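Local coordinates for protein decapping nuclease RAI1 (Scheffersomyces stipitis, PDB 5BTO) that hydrolyses NAD caps, methylguanosine caps and 5'-triphosphate ends of RNA with a divalent metal, and stabilises and stimulates the exoribonuclease RAT1, at residues 119-124 and 132-137; 226-231 and 342-347; 107-112 and 220-225. All coordinates share one frame; numbering follows the deposited sequence.

Overall arrangement
The three contacts gather on one mixed sheet and the helices packed against it. Contact 3 joins the lead-in to strand 111-114 with strand 216-225. Contact 2 sets helix 333-350 against strand 228-235, which lies between those two strands. Contact 1 sets helix 115-123 against strand 132-139. Centres are about 10 Å apart for contacts 2 and 3, 12 Å for contacts 1 and 2, and 16 Å for contacts 1 and 3. Along the chain, both segments of contact 1 fall between the two of contact 3, and contact 2 opens last. Leu121 CD1 packs 4.0 Å from Val343 CG1, linking the buried contacts 1 and 2. Segments far apart in sequence are thus joined around one sheet.

Contact 1 (119-124 and 132-137); sequences TKLLAL and VDLNVL
One water bridges Lys120 and Asp133. Its oxygen accepts hydrogen bonds from Asp133 N at 2.9 Å and from Lys120 NZ at 3.1 Å. The long arm of Lys120 is nearly fully extended, which carries the ammonium group from the exposed side of the helix to this water. Beneath it the contact is apolar, and Val132 is its centre. The two methyls of Val132 serve different partners. Val132 CG1, anti to the backbone N (chi1 179°), meets Leu121 CD2 at 4.2 Å, and these two side chains cross at about a right angle. CG2 faces the helix at two other places: Leu124 CD1 and Lys120 CB each lie 4.3 Å from Val132 CG2. Leu121 divides its branches too. Leu121 CD1 reaches Leu134 CD1 tip to tip at 4.1 Å. Asp133 starts away from the helix; its carboxylate makes a salt bridge to Arg155 and a hydrogen bond to Ser363. Phe364 of strand 359-365 packs on both Val132 and Leu124. The helix and strand segments run closer to antiparallel than parallel, at 137°, with their axes 9.8 Å apart. Helix 115-123 begins with the substrate-binding residues Arg115 and Gly116, directly after Tyr114, which also binds substrate. The arrangement is a helix packed on the large mixed sheet of this PD-(D/E)XK family nuclease, beside the substrate site.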
loop_
_atom_site.group_PDB
_atom_site.type_symbol
_atom_site.label_atom_id
_atom_site.label_comp_id
_atom_site.label_asym_id
_atom_site.label_seq_id
_atom_site.Cartn_x
_atom_site.Cartn_y
_atom_site.Cartn_z
ATOM N N THR A 119 -11.739 9.691 12.143
ATOM C CA THR A 119 -12.466 8.438 12.299
ATOM C C THR A 119 -12.766 7.768 10.953
ATOM O O THR A 119 -12.671 6.541 10.815
ATOM C CB THR A 119 -13.800 8.668 13.059
ATOM O OG1 THR A 119 -13.520 9.189 14.371
ATOM C CG2 THR A 119 -14.573 7.362 13.181
ATOM N N LYS A 120 -13.132 8.563 9.956
ATOM C CA LYS A 120 -13.361 8.012 8.620
ATOM C C LYS A 120 -12.105 7.331 8.071
ATOM O O LYS A 120 -12.194 6.296 7.410
ATOM C CB LYS A 120 -13.818 9.101 7.648
ATOM C CG LYS A 120 -15.191 9.677 7.935
ATOM C CD LYS A 120 -15.592 10.655 6.844
ATOM C CE LYS A 120 -17.064 11.027 6.941
ATOM N NZ LYS A 120 -17.515 11.783 5.736
ATOM N N LEU A 121 -10.934 7.915 8.329
ATOM C CA LEU A 121 -9.688 7.309 7.876
ATOM C C LEU A 121 -9.366 6.040 8.671
ATOM O O LEU A 121 -8.991 5.002 8.099
ATOM C CB LEU A 121 -8.534 8.319 7.967
ATOM C CG LEU A 121 -8.677 9.568 7.099
ATOM C CD1 LEU A 121 -7.518 10.518 7.345
ATOM C CD2 LEU A 121 -8.702 9.160 5.621
ATOM N N LEU A 122 -9.553 6.102 9.989
ATOM C CA LEU A 122 -9.220 4.983 10.849
ATOM C C LEU A 122 -10.109 3.769 10.554
ATOM O O LEU A 122 -9.649 2.629 10.596
ATOM C CB LEU A 122 -9.359 5.406 12.324
ATOM C CG LEU A 122 -9.154 4.417 13.464
ATOM C CD1 LEU A 122 -7.826 3.705 13.395
ATOM C CD2 LEU A 122 -9.285 5.148 14.820
ATOM N N ALA A 123 -11.370 4.028 10.228
ATOM C CA ALA A 123 -12.349 2.953 10.058
ATOM C C ALA A 123 -12.404 2.436 8.629
ATOM O O ALA A 123 -13.092 1.456 8.347
ATOM C CB ALA A 123 -13.727 3.424 10.491
ATOM N N LEU A 124 -11.676 3.097 7.731
ATOM C CA LEU A 124 -11.736 2.793 6.293
ATOM C C LEU A 124 -11.527 1.321 5.884
ATOM O O LEU A 124 -12.261 0.813 5.042
ATOM C CB LEU A 124 -10.775 3.736 5.521
ATOM C CG LEU A 124 -10.716 3.643 3.990
ATOM C CD1 LEU A 124 -10.321 4.993 3.371
ATOM C CD2 LEU A 124 -9.747 2.540 3.526
ATOM N N VAL A 132 -14.498 8.829 0.927
ATOM C CA VAL A 132 -13.883 9.845 1.772
ATOM C C VAL A 132 -13.337 10.941 0.874
ATOM O O VAL A 132 -12.669 10.663 -0.126
ATOM C CB VAL A 132 -12.729 9.277 2.623
ATOM C CG1 VAL A 132 -12.092 10.378 3.475
ATOM C CG2 VAL A 132 -13.222 8.150 3.515
ATOM N N ASP A 133 -13.633 12.191 1.208
ATOM C CA ASP A 133 -13.048 13.319 0.485
ATOM C C ASP A 133 -12.666 14.422 1.462
ATOM O O ASP A 133 -13.523 14.969 2.159
ATOM C CB ASP A 133 -14.005 13.847 -0.583
ATOM C CG ASP A 133 -14.132 12.900 -1.759
ATOM O OD1 ASP A 133 -13.246 12.918 -2.645
ATOM O OD2 ASP A 133 -15.114 12.133 -1.797
ATOM N N LEU A 134 -11.375 14.728 1.526
ATOM C CA LEU A 134 -10.882 15.738 2.451
ATOM C C LEU A 134 -10.049 16.779 1.738
ATOM O O LEU A 134 -9.286 16.459 0.828
ATOM C CB LEU A 134 -10.035 15.093 3.539
ATOM C CG LEU A 134 -10.654 13.932 4.325
ATOM C CD1 LEU A 134 -9.589 13.262 5.175
ATOM C CD2 LEU A 134 -11.816 14.438 5.187
ATOM N N ASN A 135 -10.202 18.033 2.150
ATOM C CA ASN A 135 -9.335 19.105 1.669
ATOM C C ASN A 135 -8.210 19.291 2.673
ATOM O O ASN A 135 -8.445 19.257 3.882
ATOM C CB ASN A 135 -10.107 20.411 1.520
ATOM C CG ASN A 135 -11.125 20.365 0.407
ATOM O OD1 ASN A 135 -10.939 19.667 -0.589
ATOM N ND2 ASN A 135 -12.209 21.115 0.563
ATOM N N VAL A 136 -6.991 19.471 2.179
ATOM C CA VAL A 136 -5.839 19.634 3.046
ATOM C C VAL A 136 -5.009 20.792 2.548
ATOM O O VAL A 136 -4.755 20.914 1.353
ATOM C CB VAL A 136 -4.943 18.381 3.051
ATOM C CG1 VAL A 136 -3.806 18.555 4.041
ATOM C CG2 VAL A 136 -5.756 17.131 3.354
ATOM N N LEU A 137 -4.562 21.652 3.449
ATOM C CA LEU A 137 -3.636 22.679 2.990
ATOM C C LEU A 137 -2.645 23.072 4.061
ATOM O O LEU A 137 -2.935 22.992 5.267
ATOM C CB LEU A 137 -4.383 23.892 2.455
ATOM C CG LEU A 137 -5.247 24.625 3.465
ATOM C CD1 LEU A 137 -4.388 25.617 4.240
ATOM C CD2 LEU A 137 -6.375 25.327 2.766
HETATM O O HOH W 1 -15.668 12.405 3.269
#

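Contact 2 (226-231 and 342-347); sequences GEAKML and AVIEWL
Ile344 meets Ala228 and Met230 through aliphatic groups, and no flat group takes part between the segments. The indole of Trp346, the one aromatic ring in either segment, leaves the helix on another side. There it packs on Phe371, Leu373, Lys10 and Leu12, and on Lys45 of the second subunit. The contact itself is small and buried, with 111 Å² of surface covered in all. Ile344 carries the helix side alone, and its two ends go to different residues of the strand. The branch methyl CG2 stands anti to the backbone N and presses on the single methyl of Ala228, with Ile344 CG2 3.7 Å from Ala228 CB. The longer branch ends in CD1, which touches the methyl of Met230. Ile344 CD1 and Met230 CE are 3.9 Å apart, and these side chains meet tip to tip. The thioether of Met230 is extended as far as the sulfur and then bends (chi3 73°). That bend brings CE, rather than SD, closest to Ile344 CD1. Ala228 and Met230 both point toward the helix. Lys229, between them, points elsewhere, and its backbone pairs with Asp110 and Ile111. Gly226 and Glu227 form the corners of a tight type II' turn just before the strand, and Gly226 has the positive phi (52°) that this turn requires. The turn closes the hairpin of strands 216-225 and 228-235. Ile225, from the first of these, packs on both Met230 and Ile344, and Ile111 also reaches Ile344. Helix 333-350 therefore lies against three neighbouring strands, 216-225, 228-235 and 111-114, while Val343 and Trp346 pack on strands 9-12 and 370-375.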
loop_
_atom_site.group_PDB
_atom_site.type_symbol
_atom_site.label_atom_id
_atom_site.label_comp_id
_atom_site.label_asym_id
_atom_site.label_seq_id
_atom_site.Cartn_x
_atom_site.Cartn_y
_atom_site.Cartn_z
ATOM N N GLY A 226 2.157 8.173 15.912
ATOM C CA GLY A 226 3.548 8.107 15.496
ATOM C C GLY A 226 4.288 9.374 15.890
ATOM O O GLY A 226 4.270 9.769 17.061
ATOM N N GLU A 227 4.934 10.014 14.917
ATOM C CA GLU A 227 5.680 11.247 15.167
ATOM C C GLU A 227 4.836 12.502 14.977
ATOM O O GLU A 227 5.305 13.618 15.233
ATOM C CB GLU A 227 6.901 11.324 14.247
ATOM C CG GLU A 227 7.946 10.297 14.580
ATOM C CD GLU A 227 8.427 10.451 16.001
ATOM O OE1 GLU A 227 9.145 11.431 16.278
ATOM O OE2 GLU A 227 8.078 9.604 16.843
ATOM N N ALA A 228 3.598 12.323 14.522
ATOM C CA ALA A 228 2.721 13.450 14.209
ATOM C C ALA A 228 2.007 13.974 15.453
ATOM O O ALA A 228 1.475 13.195 16.236
ATOM C CB ALA A 228 1.682 13.034 13.161
ATOM N N LYS A 229 1.986 15.293 15.612
ATOM C CA LYS A 229 1.201 15.943 16.654
ATOM C C LYS A 229 -0.066 16.505 16.018
ATOM O O LYS A 229 -0.019 17.098 14.941
ATOM C CB LYS A 229 2.000 17.076 17.302
ATOM C CG LYS A 229 3.279 16.636 17.975
ATOM C CD LYS A 229 3.973 17.831 18.632
ATOM C CE LYS A 229 5.271 17.434 19.308
ATOM N NZ LYS A 229 6.294 17.010 18.316
ATOM N N MET A 230 -1.209 16.307 16.665
ATOM C CA MET A 230 -2.477 16.694 16.059
ATOM C C MET A 230 -3.398 17.397 17.047
ATOM O O MET A 230 -3.406 17.083 18.235
ATOM C CB MET A 230 -3.186 15.455 15.476
ATOM C CG MET A 230 -2.309 14.733 14.452
ATOM S SD MET A 230 -3.003 13.176 13.866
ATOM C CE MET A 230 -4.314 13.772 12.811
ATOM N N LEU A 231 -4.155 18.361 16.538
ATOM C CA LEU A 231 -5.220 19.000 17.298
ATOM C C LEU A 231 -6.514 18.438 16.722
ATOM O O LEU A 231 -6.731 18.504 15.500
ATOM C CB LEU A 231 -5.160 20.523 17.117
ATOM C CG LEU A 231 -6.030 21.381 18.038
ATOM C CD1 LEU A 231 -5.525 21.299 19.476
ATOM C CD2 LEU A 231 -6.078 22.837 17.607
ATOM N N ALA A 342 -0.228 4.913 8.957
ATOM C CA ALA A 342 0.386 4.993 7.627
ATOM C C ALA A 342 -0.132 6.201 6.849
ATOM O O ALA A 342 0.634 6.901 6.167
ATOM C CB ALA A 342 0.137 3.680 6.822
ATOM N N VAL A 343 -1.441 6.425 6.921
ATOM C CA VAL A 343 -2.060 7.530 6.213
ATOM C C VAL A 343 -1.520 8.869 6.714
ATOM O O VAL A 343 -1.129 9.728 5.920
ATOM C CB VAL A 343 -3.589 7.540 6.405
ATOM C CG1 VAL A 343 -4.186 8.826 5.823
ATOM C CG2 VAL A 343 -4.208 6.300 5.788
ATOM N N ILE A 344 -1.509 9.048 8.034
ATOM C CA ILE A 344 -1.060 10.321 8.595
ATOM C C ILE A 344 0.419 10.572 8.249
ATOM O O ILE A 344 0.802 11.676 7.850
ATOM C CB ILE A 344 -1.266 10.377 10.113
ATOM C CG1 ILE A 344 -2.763 10.314 10.459
ATOM C CG2 ILE A 344 -0.658 11.653 10.693
ATOM C CD1 ILE A 344 -3.607 11.403 9.835
ATOM N N GLU A 345 1.251 9.553 8.416
ATOM C CA GLU A 345 2.669 9.686 8.054
ATOM C C GLU A 345 2.849 10.056 6.574
ATOM O O GLU A 345 3.673 10.906 6.228
ATOM C CB GLU A 345 3.410 8.390 8.357
ATOM C CG GLU A 345 4.902 8.435 8.064
ATOM C CD GLU A 345 5.544 7.061 8.171
ATOM O OE1 GLU A 345 5.143 6.166 7.400
ATOM O OE2 GLU A 345 6.437 6.869 9.028
ATOM N N TRP A 346 2.075 9.406 5.709
ATOM C CA TRP A 346 2.146 9.655 4.275
ATOM C C TRP A 346 1.762 11.100 3.943
ATOM O O TRP A 346 2.455 11.776 3.182
ATOM C CB TRP A 346 1.227 8.671 3.544
ATOM C CG TRP A 346 1.320 8.664 2.050
ATOM C CD1 TRP A 346 2.394 8.284 1.294
ATOM C CD2 TRP A 346 0.274 8.996 1.130
ATOM N NE1 TRP A 346 2.079 8.371 -0.045
ATOM C CE2 TRP A 346 0.785 8.802 -0.173
ATOM C CE3 TRP A 346 -1.043 9.443 1.280
ATOM C CZ2 TRP A 346 0.025 9.040 -1.320
ATOM C CZ3 TRP A 346 -1.803 9.676 0.145
ATOM C CH2 TRP A 346 -1.259 9.477 -1.148
ATOM N N LEU A 347 0.668 11.587 4.526
ATOM C CA LEU A 347 0.244 12.954 4.243
ATOM C C LEU A 347 1.320 13.943 4.637
ATOM O O LEU A 347 1.611 14.877 3.889
ATOM C CB LEU A 347 -1.067 13.302 4.946
ATOM C CG LEU A 347 -2.283 12.517 4.457
ATOM C CD1 LEU A 347 -3.506 12.893 5.276
ATOM C CD2 LEU A 347 -2.527 12.768 2.971
#

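Contact 3 (107-112 and 220-225); sequences VNVDII and VIKTGI
Lys222 is the one residue of its strand that meets Val107, Asn108 and Val109. Its side chain runs past that of Val107 in the opposite direction, with Lys222 CD 4.2 Å from Val107 CG2. It passes Val109 at a slant. Val109 CG1 lies 4.1 Å from Lys222 CG and 3.6 Å from Lys222 NZ, so the lysine arches over this methyl. Two bends make the hook: the lysine is extended to CD, then turns at chi3 (45°) and again at chi4 (74°). The hook leaves the ammonium group beside the backbone of the loop, with Lys222 NZ 3.0 Å from Asn108 O. Asn108 is the centre of an inverse gamma turn, closed by a weak bond from Val109 N to Val107 O. Two residues on, Asp110 is held by a salt bridge to Arg353 and accepts from the backbone N of Lys229. The loop leads into strand 111-114. That strand and strand 216-225 flank strand 228-235 in the sheet, and Lys222 also packs on its Leu231. Beyond strand 216-225, Ile29 of strand 27-34 touches both Val107 and Lys222.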
loop_
_atom_site.group_PDB
_atom_site.type_symbol
_atom_site.label_atom_id
_atom_site.label_comp_id
_atom_site.label_asym_id
_atom_site.label_seq_id
_atom_site.Cartn_x
_atom_site.Cartn_y
_atom_site.Cartn_z
ATOM N N VAL A 107 -0.442 27.008 18.350
ATOM C CA VAL A 107 -0.488 25.707 19.002
ATOM C C VAL A 107 0.567 24.792 18.381
ATOM O O VAL A 107 0.801 24.819 17.163
ATOM C CB VAL A 107 -1.904 25.074 18.901
ATOM C CG1 VAL A 107 -2.284 24.848 17.441
ATOM C CG2 VAL A 107 -1.981 23.763 19.677
ATOM N N ASN A 108 1.197 23.978 19.223
ATOM C CA ASN A 108 2.315 23.154 18.792
ATOM C C ASN A 108 1.872 21.803 18.247
ATOM O O ASN A 108 2.055 20.780 18.898
ATOM C CB ASN A 108 3.296 22.951 19.942
ATOM C CG ASN A 108 4.524 22.172 19.527
ATOM O OD1 ASN A 108 5.041 22.346 18.422
ATOM N ND2 ASN A 108 4.989 21.294 20.407
ATOM N N VAL A 109 1.285 21.816 17.052
ATOM C CA VAL A 109 0.887 20.587 16.360
ATOM C C VAL A 109 1.210 20.664 14.876
ATOM O O VAL A 109 1.506 21.743 14.346
ATOM C CB VAL A 109 -0.622 20.283 16.512
ATOM C CG1 VAL A 109 -0.998 20.136 17.986
ATOM C CG2 VAL A 109 -1.467 21.360 15.837
ATOM N N ASP A 110 1.145 19.509 14.214
ATOM C CA ASP A 110 1.386 19.414 12.780
ATOM C C ASP A 110 0.093 19.482 11.986
ATOM O O ASP A 110 0.079 19.960 10.850
ATOM C CB ASP A 110 2.084 18.095 12.457
ATOM C CG ASP A 110 3.416 17.955 13.156
ATOM O OD1 ASP A 110 4.307 18.784 12.878
ATOM O OD2 ASP A 110 3.587 17.020 13.970
ATOM N N ILE A 111 -0.991 18.976 12.576
ATOM C CA ILE A 111 -2.266 18.864 11.876
ATOM C C ILE A 111 -3.410 19.379 12.749
ATOM O O ILE A 111 -3.447 19.108 13.943
ATOM C CB ILE A 111 -2.568 17.390 11.496
ATOM C CG1 ILE A 111 -1.518 16.839 10.526
ATOM C CG2 ILE A 111 -3.970 17.257 10.887
ATOM C CD1 ILE A 111 -1.598 15.318 10.387
ATOM N N ILE A 112 -4.333 20.117 12.141
ATOM C CA ILE A 112 -5.498 20.660 12.846
ATOM C C ILE A 112 -6.745 20.192 12.098
ATOM O O ILE A 112 -6.892 20.469 10.913
ATOM C CB ILE A 112 -5.443 22.207 12.875
ATOM C CG1 ILE A 112 -4.289 22.671 13.770
ATOM C CG2 ILE A 112 -6.792 22.809 13.334
ATOM C CD1 ILE A 112 -3.879 24.129 13.567
ATOM N N VAL A 220 -11.708 20.225 22.288
ATOM C CA VAL A 220 -10.565 20.269 21.382
ATOM C C VAL A 220 -9.319 19.816 22.124
ATOM O O VAL A 220 -8.954 20.381 23.167
ATOM C CB VAL A 220 -10.346 21.669 20.781
ATOM C CG1 VAL A 220 -9.299 21.596 19.661
ATOM C CG2 VAL A 220 -11.657 22.220 20.251
ATOM N N ILE A 221 -8.670 18.795 21.576
ATOM C CA ILE A 221 -7.606 18.095 22.276
ATOM C C ILE A 221 -6.313 18.134 21.495
ATOM O O ILE A 221 -6.319 18.308 20.272
ATOM C CB ILE A 221 -7.976 16.603 22.516
ATOM C CG1 ILE A 221 -8.093 15.847 21.184
ATOM C CG2 ILE A 221 -9.295 16.496 23.287
ATOM C CD1 ILE A 221 -8.096 14.342 21.353
ATOM N N LYS A 222 -5.205 18.000 22.217
ATOM C CA LYS A 222 -3.913 17.748 21.593
ATOM C C LYS A 222 -3.634 16.265 21.732
ATOM O O LYS A 222 -3.844 15.676 22.796
ATOM C CB LYS A 222 -2.803 18.559 22.256
ATOM C CG LYS A 222 -2.684 19.980 21.755
ATOM C CD LYS A 222 -1.536 20.705 22.451
ATOM C CE LYS A 222 -0.280 19.841 22.516
ATOM N NZ LYS A 222 0.437 19.711 21.214
ATOM N N THR A 223 -3.205 15.645 20.640
ATOM C CA THR A 223 -2.888 14.235 20.678
ATOM C C THR A 223 -1.848 13.959 19.607
ATOM O O THR A 223 -1.200 14.879 19.116
ATOM C CB THR A 223 -4.161 13.379 20.485
ATOM O OG1 THR A 223 -3.851 11.995 20.674
ATOM C CG2 THR A 223 -4.770 13.615 19.111
ATOM N N GLY A 224 -1.674 12.704 19.244
ATOM C CA GLY A 224 -0.683 12.384 18.238
ATOM C C GLY A 224 -0.814 10.963 17.776
ATOM O O GLY A 224 -1.554 10.174 18.356
ATOM N N ILE A 225 -0.098 10.649 16.706
ATOM C CA ILE A 225 0.027 9.282 16.237
ATOM C C ILE A 225 1.402 9.214 15.593
ATOM O O ILE A 225 1.786 10.121 14.854
ATOM C CB ILE A 225 -1.095 8.889 15.244
ATOM C CG1 ILE A 225 -0.892 7.456 14.762
ATOM C CG2 ILE A 225 -1.159 9.849 14.051
ATOM C CD1 ILE A 225 -1.947 6.514 15.215
#